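Local structure of succinylglutamate desuccinylase/aspartoacylase (Ruegeria sp. TM1040, 3NA6) at residues S36-P40 with N92-F96; S248-D252 with I326-E330; F268-L274 with L308-H312. The protein probably acts as a zinc-dependent hydrolase of the succinylglutamate desuccinylase/aspartoacylase family, cleaving the amide bond of an N-acylated amino acid. One frame throughout, in Å; residues are numbered along the deposited sequence.

Contact 1 of 3, residues S36-P40 with N92-F96; sequences SVMIP and NYPAF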
ATOM      1  N   SER A  36      10.224 -16.996 -12.652  1.00 22.09           N
ATOM      2  CA  SER A  36       9.306 -17.390 -13.716  1.00 22.75           C
ATOM      3  C   SER A  36       7.849 -17.351 -13.245  1.00 24.52           C
ATOM      4  O   SER A  36       7.546 -17.440 -12.049  1.00 29.81           O
ATOM      5  CB  SER A  36       9.593 -18.830 -14.200  1.00 23.08           C
ATOM      6  OG  SER A  36      10.978 -19.121 -14.197  1.00 28.20           O
ATOM      7  N   VAL A  37       6.949 -17.219 -14.200  1.00 21.47           N
ATOM      8  CA  VAL A  37       5.544 -17.531 -13.983  1.00 21.37           C
ATOM      9  C   VAL A  37       5.376 -18.934 -14.534  1.00 21.67           C
ATOM     10  O   VAL A  37       5.666 -19.157 -15.679  1.00 24.12           O
ATOM     11  CB  VAL A  37       4.639 -16.564 -14.709  1.00 20.67           C
ATOM     12  CG1 VAL A  37       3.152 -16.960 -14.503  1.00 24.06           C
ATOM     13  CG2 VAL A  37       4.876 -15.151 -14.202  1.00 24.78           C
HETATM   14  N   MSE A  38       4.946 -19.865 -13.695  1.00 22.87           N
HETATM   15  CA  MSE A  38       4.773 -21.260 -14.059  1.00 22.85           C
HETATM   16  C   MSE A  38       3.288 -21.551 -14.340  1.00 21.21           C
HETATM   17  O   MSE A  38       2.534 -21.892 -13.442  1.00 19.84           O
HETATM   18  CB  MSE A  38       5.303 -22.153 -12.921  1.00 21.91           C
HETATM   19  CG  MSE A  38       6.763 -21.893 -12.589  1.00 22.95           C
HETATM   20 SE   MSE A  38       7.955 -22.607 -13.978  0.75 27.01          SE
HETATM   21  CE  MSE A  38       8.110 -24.415 -13.246  1.00 27.75           C
ATOM     22  N   ILE A  39       2.869 -21.419 -15.598  1.00 19.64           N
ATOM     23  CA  ILE A  39       1.436 -21.536 -15.923  1.00 21.99           C
ATOM     24  C   ILE A  39       1.026 -23.023 -16.042  1.00 19.63           C
ATOM     25  O   ILE A  39       1.542 -23.705 -16.897  1.00 22.61           O
ATOM     26  CB  ILE A  39       1.118 -20.836 -17.251  1.00 21.02           C
ATOM     27  CG1 ILE A  39       1.565 -19.384 -17.200  1.00 26.22           C
ATOM     28  CG2 ILE A  39      -0.390 -20.916 -17.560  1.00 13.07           C
ATOM     29  CD1 ILE A  39       1.267 -18.623 -18.483  1.00 24.37           C
ATOM     30  N   PRO A  40       0.075 -23.520 -15.218  1.00 20.87           N
ATOM     31  CA  PRO A  40      -0.226 -24.955 -15.313  1.00 19.44           C
ATOM     32  C   PRO A  40      -0.825 -25.313 -16.645  1.00 20.51           C
ATOM     33  O   PRO A  40      -1.599 -24.541 -17.204  1.00 19.33           O
ATOM     34  CB  PRO A  40      -1.237 -25.175 -14.193  1.00 20.13           C
ATOM     35  CG  PRO A  40      -0.824 -24.148 -13.181  1.00 19.52           C
ATOM     36  CD  PRO A  40      -0.605 -22.937 -14.057  1.00 20.45           C
ATOM     37  N   ASN A  92      -4.900 -16.450 -17.507  1.00 22.09           N
ATOM     38  CA  ASN A  92      -4.106 -15.358 -16.934  1.00 20.83           C
ATOM     39  C   ASN A  92      -3.740 -15.776 -15.532  1.00 18.13           C
ATOM     40  O   ASN A  92      -4.331 -15.317 -14.538  1.00 18.34           O
ATOM     41  CB  ASN A  92      -4.829 -14.019 -16.921  1.00 20.08           C
ATOM     42  CG  ASN A  92      -3.899 -12.883 -16.572  1.00 29.71           C
ATOM     43  OD1 ASN A  92      -2.776 -13.119 -16.086  1.00 24.09           O
ATOM     44  ND2 ASN A  92      -4.313 -11.651 -16.874  1.00 20.99           N
ATOM     45  N   TYR A  93      -2.739 -16.634 -15.465  1.00 18.75           N
ATOM     46  CA  TYR A  93      -2.378 -17.276 -14.229  1.00 16.54           C
ATOM     47  C   TYR A  93      -2.087 -16.279 -13.106  1.00 18.79           C
ATOM     48  O   TYR A  93      -2.619 -16.415 -12.003  1.00 19.30           O
ATOM     49  CB  TYR A  93      -1.254 -18.286 -14.441  1.00 15.64           C
ATOM     50  CG  TYR A  93      -0.857 -19.013 -13.165  1.00 19.60           C
ATOM     51  CD1 TYR A  93      -1.775 -19.764 -12.450  1.00 24.74           C
ATOM     52  CD2 TYR A  93       0.429 -18.916 -12.670  1.00 28.20           C
ATOM     53  CE1 TYR A  93      -1.413 -20.416 -11.297  1.00 28.42           C
ATOM     54  CE2 TYR A  93       0.793 -19.549 -11.501  1.00 24.98           C
ATOM     55  CZ  TYR A  93      -0.129 -20.299 -10.831  1.00 26.41           C
ATOM     56  OH  TYR A  93       0.255 -20.921  -9.689  1.00 25.93           O
ATOM     57  N   PRO A  94      -1.299 -15.242 -13.389  1.00 20.38           N
ATOM     58  CA  PRO A  94      -1.072 -14.252 -12.322  1.00 22.11           C
ATOM     59  C   PRO A  94      -2.346 -13.593 -11.813  1.00 21.93           C
ATOM     60  O   PRO A  94      -2.486 -13.431 -10.581  1.00 20.89           O
ATOM     61  CB  PRO A  94      -0.111 -13.252 -12.977  1.00 24.34           C
ATOM     62  CG  PRO A  94       0.633 -14.107 -13.989  1.00 22.23           C
ATOM     63  CD  PRO A  94      -0.453 -14.963 -14.563  1.00 24.02           C
ATOM     64  N   ALA A  95      -3.293 -13.284 -12.711  1.00 20.56           N
ATOM     65  CA  ALA A  95      -4.565 -12.695 -12.292  1.00 19.90           C
ATOM     66  C   ALA A  95      -5.302 -13.719 -11.426  1.00 19.76           C
ATOM     67  O   ALA A  95      -5.835 -13.385 -10.364  1.00 20.88           O
ATOM     68  CB  ALA A  95      -5.439 -12.278 -13.475  1.00 18.20           C
ATOM     69  N   PHE A  96      -5.313 -14.968 -11.863  1.00 21.34           N
ATOM     70  CA  PHE A  96      -5.961 -16.019 -11.060  1.00 19.58           C
ATOM     71  C   PHE A  96      -5.352 -16.127  -9.657  1.00 22.41           C
ATOM     72  O   PHE A  96      -6.074 -16.179  -8.658  1.00 19.60           O
ATOM     73  CB  PHE A  96      -5.938 -17.371 -11.763  1.00 21.13           C
ATOM     74  CG  PHE A  96      -6.363 -18.481 -10.891  1.00 21.88           C
ATOM     75  CD1 PHE A  96      -7.692 -18.647 -10.588  1.00 24.69           C
ATOM     76  CD2 PHE A  96      -5.433 -19.334 -10.320  1.00 23.01           C
ATOM     77  CE1 PHE A  96      -8.100 -19.645  -9.739  1.00 27.59           C
ATOM     78  CE2 PHE A  96      -5.841 -20.354  -9.483  1.00 20.74           C
ATOM     79  CZ  PHE A  96      -7.186 -20.502  -9.188  1.00 23.73           C
TER
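Tyr93 packs its ring against Pro40 and Val37, and the two meet it on different sides. Pro40 CD sits over one face, 3.9 Å from the centroid of the Tyr93 ring and 17° off the ring normal, which meets the geometry of a CH-pi contact; the proline and tyrosine side chains run roughly perpendicular to each other. Val37 CG1 instead lies at the edge, in the ring plane, 3.8 Å from Tyr93 CD2. The same methyl also reaches Pro94, with Val37 CG1 to Pro94 CG again 3.8 Å, so a single branch fills the notch between the tyrosine ring and the proline ring. It is placed there by chi1 of 178°, which sets CG1 of Val37 opposite its own backbone N. At the root of the tyrosine, Ile39 CG1 comes within 4.1 Å of Tyr93 CB. Met38, a selenomethionine here, contributes its backbone O, 3.5 Å from Tyr93 CE2 and approaching obliquely.

No hydrogen bond crosses between the segments, and the union is one of apolar packing between strand 36-46, near one side of the large mixed sheet, and the first turn of helix 93-97. This helix belongs to the catalytic domain of the family, an alpha/beta fold related to the zinc exopeptidases.

Asn92 sets the start of that helix. It stands at the N-cap, its OD1 taking a weak bond from Ala95 N at 3.4 Å, while Phe96 N donates to Asn92 O at 2.9 Å. Strand 36-46 is in turn hydrogen-bonded through Val37 and Ile39 to Leu25 and Leu23 of strand 17-26. The phenol oxygen of Tyr93 has a weak hydrogen bond with Arg97, and Asp291 of a second subunit packs on both Pro40 and Tyr93.

Contact 2 of 3, residues S248-D252 with I326-E330; sequences SVTLD and IGVVE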
ATOM      1  N   SER A 248     -33.103 -24.991 -23.542  1.00 32.04           N
ATOM      2  CA  SER A 248     -32.325 -23.755 -23.475  1.00 31.20           C
ATOM      3  C   SER A 248     -33.194 -22.584 -23.936  1.00 31.56           C
ATOM      4  O   SER A 248     -33.992 -22.707 -24.867  1.00 31.55           O
ATOM      5  CB  SER A 248     -31.050 -23.852 -24.317  1.00 31.64           C
ATOM      6  OG  SER A 248     -30.163 -22.755 -24.084  1.00 26.77           O
ATOM      7  N   VAL A 249     -33.039 -21.445 -23.268  1.00 31.89           N
ATOM      8  CA  VAL A 249     -33.775 -20.231 -23.625  1.00 30.65           C
ATOM      9  C   VAL A 249     -32.882 -19.399 -24.537  1.00 30.39           C
ATOM     10  O   VAL A 249     -31.761 -19.048 -24.161  1.00 32.33           O
ATOM     11  CB  VAL A 249     -34.210 -19.423 -22.346  1.00 31.06           C
ATOM     12  CG1 VAL A 249     -34.688 -18.025 -22.730  1.00 29.16           C
ATOM     13  CG2 VAL A 249     -35.315 -20.206 -21.578  1.00 25.67           C
ATOM     14  N   THR A 250     -33.351 -19.088 -25.737  1.00 30.75           N
ATOM     15  CA  THR A 250     -32.574 -18.235 -26.642  1.00 32.53           C
ATOM     16  C   THR A 250     -32.936 -16.782 -26.424  1.00 35.05           C
ATOM     17  O   THR A 250     -34.139 -16.430 -26.379  1.00 32.91           O
ATOM     18  CB  THR A 250     -32.800 -18.603 -28.100  1.00 34.88           C
ATOM     19  OG1 THR A 250     -32.198 -19.870 -28.325  1.00 35.73           O
ATOM     20  CG2 THR A 250     -32.175 -17.578 -29.051  1.00 32.33           C
ATOM     21  N   LEU A 251     -31.898 -15.950 -26.272  1.00 34.62           N
ATOM     22  CA  LEU A 251     -32.054 -14.501 -26.131  1.00 38.22           C
ATOM     23  C   LEU A 251     -31.926 -13.806 -27.483  1.00 45.43           C
ATOM     24  O   LEU A 251     -31.000 -14.111 -28.238  1.00 46.30           O
ATOM     25  CB  LEU A 251     -31.000 -13.929 -25.194  1.00 34.53           C
ATOM     26  CG  LEU A 251     -31.011 -14.401 -23.738  1.00 35.96           C
ATOM     27  CD1 LEU A 251     -29.843 -13.788 -22.985  1.00 38.33           C
ATOM     28  CD2 LEU A 251     -32.357 -14.069 -23.015  1.00 34.24           C
ATOM     29  N   ASP A 252     -32.848 -12.884 -27.792  1.00 51.75           N
ATOM     30  CA  ASP A 252     -32.732 -12.064 -29.010  1.00 58.44           C
ATOM     31  C   ASP A 252     -31.441 -11.312 -28.956  1.00 62.67           C
ATOM     32  O   ASP A 252     -30.923 -11.071 -27.860  1.00 62.90           O
ATOM     33  CB  ASP A 252     -33.865 -11.061 -29.171  1.00 58.95           C
ATOM     34  CG  ASP A 252     -35.071 -11.649 -29.866  1.00 61.85           C
ATOM     35  OD1 ASP A 252     -34.979 -12.788 -30.380  1.00 65.08           O
ATOM     36  OD2 ASP A 252     -36.118 -10.965 -29.896  1.00 69.25           O
ATOM     37  N   ILE A 326     -31.250  -5.607 -19.592  1.00 26.94           N
ATOM     38  CA  ILE A 326     -32.513  -6.309 -19.855  1.00 29.11           C
ATOM     39  C   ILE A 326     -32.440  -6.990 -21.219  1.00 31.01           C
ATOM     40  O   ILE A 326     -32.217  -6.337 -22.230  1.00 36.00           O
ATOM     41  CB  ILE A 326     -33.711  -5.329 -19.829  1.00 27.98           C
ATOM     42  CG1 ILE A 326     -33.806  -4.630 -18.472  1.00 26.24           C
ATOM     43  CG2 ILE A 326     -35.036  -6.069 -20.175  1.00 31.26           C
ATOM     44  CD1 ILE A 326     -33.788  -5.598 -17.179  1.00 28.62           C
ATOM     45  N   GLY A 327     -32.600  -8.301 -21.257  1.00 33.39           N
ATOM     46  CA  GLY A 327     -32.562  -9.042 -22.526  1.00 33.33           C
ATOM     47  C   GLY A 327     -33.965  -9.435 -22.948  1.00 34.37           C
ATOM     48  O   GLY A 327     -34.906  -9.284 -22.174  1.00 36.03           O
ATOM     49  N   VAL A 328     -34.109  -9.964 -24.161  1.00 34.92           N
ATOM     50  CA  VAL A 328     -35.417 -10.336 -24.706  1.00 36.32           C
ATOM     51  C   VAL A 328     -35.416 -11.796 -25.147  1.00 36.17           C
ATOM     52  O   VAL A 328     -34.557 -12.208 -25.906  1.00 34.42           O
ATOM     53  CB  VAL A 328     -35.814  -9.398 -25.864  1.00 39.22           C
ATOM     54  CG1 VAL A 328     -37.224  -9.715 -26.386  1.00 40.28           C
ATOM     55  CG2 VAL A 328     -35.766  -7.940 -25.384  1.00 36.46           C
ATOM     56  N   VAL A 329     -36.351 -12.587 -24.622  1.00 37.68           N
ATOM     57  CA  VAL A 329     -36.469 -14.015 -24.990  1.00 41.47           C
ATOM     58  C   VAL A 329     -37.035 -14.148 -26.399  1.00 43.53           C
ATOM     59  O   VAL A 329     -38.049 -13.533 -26.714  1.00 41.21           O
ATOM     60  CB  VAL A 329     -37.369 -14.798 -24.003  1.00 41.88           C
ATOM     61  CG1 VAL A 329     -37.674 -16.191 -24.540  1.00 42.92           C
ATOM     62  CG2 VAL A 329     -36.703 -14.860 -22.628  1.00 42.35           C
ATOM     63  N   GLU A 330     -36.365 -14.932 -27.243  1.00 47.54           N
ATOM     64  CA  GLU A 330     -36.811 -15.158 -28.619  1.00 52.31           C
ATOM     65  C   GLU A 330     -38.107 -15.946 -28.638  1.00 53.73           C
ATOM     66  O   GLU A 330     -38.299 -16.798 -27.772  1.00 57.88           O
ATOM     67  CB  GLU A 330     -35.746 -15.940 -29.381  1.00 54.33           C
ATOM     68  CG  GLU A 330     -35.955 -15.962 -30.893  1.00 62.04           C
ATOM     69  CD  GLU A 330     -34.755 -16.538 -31.627  1.00 65.03           C
ATOM     70  OE1 GLU A 330     -34.682 -17.782 -31.752  1.00 68.11           O
ATOM     71  OE2 GLU A 330     -33.886 -15.743 -32.066  1.00 63.81           O
TER
HETATM   72  O   HOH W   1     -36.147 -18.990 -26.442  1.00 48.46           O
HETATM   73  O   HOH W   2     -31.673  -9.951 -25.623  1.00 37.66           O
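Val249 opens the contact by setting CG1 3.8 Å from CG2 of Val329, the two side chains crossing at about a right angle; its chi1 of 167° holds CG1 opposite the backbone N, where it meets Val329. Thr250 follows with backbone and side chain both engaged. Its O accepts from Glu330 N at 2.8 Å with an N-H...O angle of 172°; its CG2 runs beside the Glu330 side chain, and its N donates to a water that makes a weak bond to Glu330 O. At Leu251 the contact is mainly through the backbone: CA lies 3.4 Å from Val328 O, a CA-H...O approach beside the stronger bond to the next residue. That bond, from Asp252 N to the same Val328 O, is 2.6 Å long and lies nearly along the C=O axis. A second water accepts a hydrogen bond from Val328 N and donates one to Asp252 O. The carboxylate of Asp252 then approaches that of Glu330, OD1 to OE2 3.6 Å with the planes 51° apart, a pairing of like charges that probably costs some energy near the surface, where Glu330 is exposed. Pairing stops at an isolated antiparallel bridge, Leu251 and Val329 forming a non-hydrogen-bonded pair flanked by the two direct bonds and extended by water; it links strand 249-250, outermost in the mixed sheet, to the C-terminal residues that continue from strand 322-327.

Contact 3 of 3, residues F268-L274 with L308-H312; sequences FEIMIDL and LISRH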
ATOM      1  N   PHE A 268     -26.673  -0.205  -3.522  1.00 19.60           N
ATOM      2  CA  PHE A 268     -27.361  -0.707  -4.721  1.00 20.83           C
ATOM      3  C   PHE A 268     -28.502  -1.641  -4.332  1.00 23.97           C
ATOM      4  O   PHE A 268     -28.275  -2.662  -3.656  1.00 24.98           O
ATOM      5  CB  PHE A 268     -26.370  -1.489  -5.566  1.00 20.01           C
ATOM      6  CG  PHE A 268     -26.931  -1.994  -6.855  1.00 22.32           C
ATOM      7  CD1 PHE A 268     -27.339  -1.104  -7.832  1.00 19.59           C
ATOM      8  CD2 PHE A 268     -27.033  -3.340  -7.104  1.00 20.81           C
ATOM      9  CE1 PHE A 268     -27.813  -1.518  -9.023  1.00 23.29           C
ATOM     10  CE2 PHE A 268     -27.559  -3.778  -8.332  1.00 13.42           C
ATOM     11  CZ  PHE A 268     -27.913  -2.849  -9.289  1.00 20.55           C
ATOM     12  N   GLU A 269     -29.716  -1.284  -4.729  1.00 21.07           N
ATOM     13  CA  GLU A 269     -30.863  -2.140  -4.524  1.00 22.84           C
ATOM     14  C   GLU A 269     -31.455  -2.580  -5.865  1.00 23.23           C
ATOM     15  O   GLU A 269     -32.114  -1.788  -6.560  1.00 21.63           O
ATOM     16  CB  GLU A 269     -31.967  -1.472  -3.708  1.00 24.89           C
ATOM     17  CG  GLU A 269     -33.160  -2.461  -3.489  1.00 24.18           C
ATOM     18  CD  GLU A 269     -34.365  -1.830  -2.890  1.00 27.54           C
ATOM     19  OE1 GLU A 269     -34.315  -0.613  -2.659  1.00 27.17           O
ATOM     20  OE2 GLU A 269     -35.371  -2.556  -2.674  1.00 26.90           O
ATOM     21  N   ILE A 270     -31.244  -3.841  -6.230  1.00 23.89           N
ATOM     22  CA  ILE A 270     -31.864  -4.360  -7.467  1.00 24.02           C
ATOM     23  C   ILE A 270     -33.318  -4.692  -7.135  1.00 26.74           C
ATOM     24  O   ILE A 270     -33.621  -5.029  -5.978  1.00 25.36           O
ATOM     25  CB  ILE A 270     -31.097  -5.567  -8.020  1.00 22.38           C
ATOM     26  CG1 ILE A 270     -31.465  -5.760  -9.491  1.00 26.23           C
ATOM     27  CG2 ILE A 270     -31.347  -6.826  -7.199  1.00 23.46           C
ATOM     28  CD1 ILE A 270     -30.333  -5.963 -10.357  1.00 23.90           C
HETATM   29  N   MSE A 271     -34.213  -4.585  -8.116  1.00 25.36           N
HETATM   30  CA  MSE A 271     -35.651  -4.821  -7.874  1.00 27.48           C
HETATM   31  C   MSE A 271     -36.199  -6.141  -8.428  1.00 25.60           C
HETATM   32  O   MSE A 271     -37.299  -6.578  -8.064  1.00 26.31           O
HETATM   33  CB  MSE A 271     -36.470  -3.663  -8.433  1.00 25.56           C
HETATM   34  CG  MSE A 271     -36.059  -2.310  -7.878  1.00 33.22           C
HETATM   35 SE   MSE A 271     -36.009  -2.167  -5.904  0.75 37.24          SE
HETATM   36  CE  MSE A 271     -37.852  -2.536  -5.448  1.00 27.99           C
ATOM     37  N   ILE A 272     -35.464  -6.765  -9.334  1.00 26.17           N
ATOM     38  CA  ILE A 272     -35.828  -8.105  -9.813  1.00 26.41           C
ATOM     39  C   ILE A 272     -34.525  -8.912  -9.900  1.00 24.50           C
ATOM     40  O   ILE A 272     -33.434  -8.336  -9.979  1.00 25.54           O
ATOM     41  CB  ILE A 272     -36.571  -8.098 -11.185  1.00 27.11           C
ATOM     42  CG1 ILE A 272     -35.621  -7.760 -12.327  1.00 29.51           C
ATOM     43  CG2 ILE A 272     -37.866  -7.192 -11.160  1.00 27.75           C
ATOM     44  CD1 ILE A 272     -35.028  -6.418 -12.256  1.00 28.47           C
ATOM     45  N   ASP A 273     -34.623 -10.228  -9.883  1.00 24.73           N
ATOM     46  CA  ASP A 273     -33.432 -11.060  -9.921  1.00 23.01           C
ATOM     47  C   ASP A 273     -33.186 -11.656 -11.300  1.00 22.01           C
ATOM     48  O   ASP A 273     -34.028 -11.547 -12.185  1.00 24.40           O
ATOM     49  CB  ASP A 273     -33.512 -12.112  -8.808  1.00 26.47           C
ATOM     50  CG  ASP A 273     -33.442 -11.478  -7.410  1.00 29.33           C
ATOM     51  OD1 ASP A 273     -32.745 -10.429  -7.280  1.00 24.71           O
ATOM     52  OD2 ASP A 273     -34.065 -12.018  -6.455  1.00 26.14           O
ATOM     53  N   LEU A 274     -32.014 -12.265 -11.476  1.00 24.32           N
ATOM     54  CA  LEU A 274     -31.581 -12.788 -12.761  1.00 23.88           C
ATOM     55  C   LEU A 274     -32.602 -13.743 -13.349  1.00 24.37           C
ATOM     56  O   LEU A 274     -33.107 -14.626 -12.667  1.00 24.06           O
ATOM     57  CB  LEU A 274     -30.204 -13.482 -12.649  1.00 25.98           C
ATOM     58  CG  LEU A 274     -28.966 -12.584 -12.552  1.00 24.13           C
ATOM     59  CD1 LEU A 274     -27.673 -13.417 -12.325  1.00 22.28           C
ATOM     60  CD2 LEU A 274     -28.828 -11.748 -13.822  1.00 21.48           C
ATOM     61  N   LEU A 308     -34.127  -9.901 -16.844  1.00 25.85           N
ATOM     62  CA  LEU A 308     -32.844  -9.404 -16.401  1.00 25.31           C
ATOM     63  C   LEU A 308     -31.784 -10.434 -16.734  1.00 23.59           C
ATOM     64  O   LEU A 308     -31.846 -11.607 -16.283  1.00 24.17           O
ATOM     65  CB  LEU A 308     -32.904  -9.147 -14.909  1.00 24.74           C
ATOM     66  CG  LEU A 308     -31.637  -8.603 -14.299  1.00 26.93           C
ATOM     67  CD1 LEU A 308     -31.505  -7.106 -14.606  1.00 25.38           C
ATOM     68  CD2 LEU A 308     -31.638  -8.904 -12.802  1.00 24.83           C
ATOM     69  N   ILE A 309     -30.809 -10.018 -17.535  1.00 23.40           N
ATOM     70  CA  ILE A 309     -29.791 -10.948 -17.976  1.00 20.80           C
ATOM     71  C   ILE A 309     -28.413 -10.656 -17.366  1.00 22.98           C
ATOM     72  O   ILE A 309     -27.554 -11.527 -17.348  1.00 21.88           O
ATOM     73  CB  ILE A 309     -29.714 -11.070 -19.544  1.00 21.80           C
ATOM     74  CG1 ILE A 309     -29.282  -9.765 -20.191  1.00 25.59           C
ATOM     75  CG2 ILE A 309     -31.039 -11.576 -20.130  1.00 22.60           C
ATOM     76  CD1 ILE A 309     -28.974  -9.912 -21.690  1.00 22.49           C
ATOM     77  N   SER A 310     -28.209  -9.439 -16.877  1.00 21.62           N
ATOM     78  CA  SER A 310     -26.955  -9.072 -16.242  1.00 21.38           C
ATOM     79  C   SER A 310     -27.225  -8.070 -15.141  1.00 19.75           C
ATOM     80  O   SER A 310     -28.130  -7.252 -15.270  1.00 23.16           O
ATOM     81  CB  SER A 310     -26.004  -8.436 -17.261  1.00 21.37           C
ATOM     82  OG  SER A 310     -24.711  -8.301 -16.662  1.00 26.61           O
ATOM     83  N   ARG A 311     -26.456  -8.126 -14.059  1.00 21.45           N
ATOM     84  CA  ARG A 311     -26.573  -7.111 -12.999  1.00 19.45           C
ATOM     85  C   ARG A 311     -25.244  -6.759 -12.371  1.00 20.85           C
ATOM     86  O   ARG A 311     -24.352  -7.598 -12.302  1.00 16.93           O
ATOM     87  CB  ARG A 311     -27.533  -7.561 -11.897  1.00 17.38           C
ATOM     88  CG  ARG A 311     -27.259  -8.942 -11.280  1.00 20.32           C
ATOM     89  CD  ARG A 311     -27.884  -9.080  -9.866  1.00 26.21           C
ATOM     90  NE  ARG A 311     -27.247  -8.146  -8.919  1.00 27.49           N
ATOM     91  CZ  ARG A 311     -27.539  -8.054  -7.616  1.00 22.49           C
ATOM     92  NH1 ARG A 311     -28.461  -8.822  -7.077  1.00 28.53           N
ATOM     93  NH2 ARG A 311     -26.901  -7.168  -6.850  1.00 28.66           N
ATOM     94  N   HIS A 312     -25.137  -5.516 -11.902  1.00 20.20           N
ATOM     95  CA  HIS A 312     -24.054  -5.126 -11.014  1.00 20.23           C
ATOM     96  C   HIS A 312     -24.161  -6.032  -9.807  1.00 20.90           C
ATOM     97  O   HIS A 312     -25.257  -6.176  -9.261  1.00 21.16           O
ATOM     98  CB  HIS A 312     -24.243  -3.666 -10.579  1.00 20.15           C
ATOM     99  CG  HIS A 312     -23.247  -3.186  -9.573  1.00 24.99           C
ATOM    100  ND1 HIS A 312     -21.978  -2.761  -9.918  1.00 19.84           N
ATOM    101  CD2 HIS A 312     -23.354  -3.012  -8.232  1.00 21.13           C
ATOM    102  CE1 HIS A 312     -21.337  -2.383  -8.824  1.00 26.19           C
ATOM    103  NE2 HIS A 312     -22.150  -2.516  -7.789  1.00 21.16           N
TER
HETATM  104  O   HOH W   3     -30.282 -10.528  -8.313  1.00 29.22           O
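The Phe268 ring is enclosed on both faces and at one edge. Over one face lies Ile270 N, toward the rim; over the opposite face, His312 turns its imidazole edge in, an edge-to-face pair with centroids 5.1 Å apart and planes at 75°. The imidazole is also held by a hydrogen bond between His312 NE2 and Met316 O. His312 CB adds a CH-pi contact, 4.2 Å from the centroid of the Phe268 ring. In the ring plane, Arg311 NH2 stands 3.8 Å from Phe268 CE2.

The guanidinium of Arg311 has Ile270 over a face, with Ile270 CG2 3.5 Å from Arg311 NH1. A chain bent at chi3 (-65°) folds the group back onto its own strand, where NE and NH2 grip His312 O side-on, at 2.8 Å from Arg311 NE to His312 O. That oxygen is coplanar with the guanidinium, and the pair of hydrogen bonds to a single acceptor should fix the group's rotation. On the other side a water bridges Arg311 NH1 to Asp273 OD1, and NH1 also donates to Ser217 O of a second subunit, while both Asp273 oxygens accept from backbone N atoms of that subunit, Ala219 and Arg220. A methionine in place of Arg311 would probably leave His312 O without both donors and Asp273 without the nearby positive charge.

Further along, Leu308 CD2 packs against Leu274 CD2 at 4.1 Å and comes 3.4 Å from Ile272 O, a buried oxygen with no partner in the model.

The axes of the segments 268-270 and 308-312 pass 9.0 Å apart at 157°, without hydrogen bonds between the segments, so side chains join two separate antiparallel sheets. Strand 266-270 lies between strands 283-288 and 316-317; strand 306-312 pairs with strand 322-327, where Ile309 and Ser310 form a classic beta bulge opposite Val325.

In the fold
Contact 1 comes first along the chain, then contact 2, whose two segments bracket both segments of contact 3. The centre of contact 1 is about 36 Å from that of contact 2 and about 33 Å from that of contact 3, and contacts 1 and 2 lie on opposite sides of the chain's centre although both reach the ten-stranded mixed sheet. Contacts 2 and 3, with centres about 16 Å apart, touch: Ile326 CD1 packs 3.8 Å from Leu308 CD1, across neighbouring strands 322-327 and 306-312. Contact 2 thus joins the mixed sheet to the all-beta C-terminal part, within which contact 3 packs one antiparallel sheet on another, while contacts 1 and 3 both meet the second subunit.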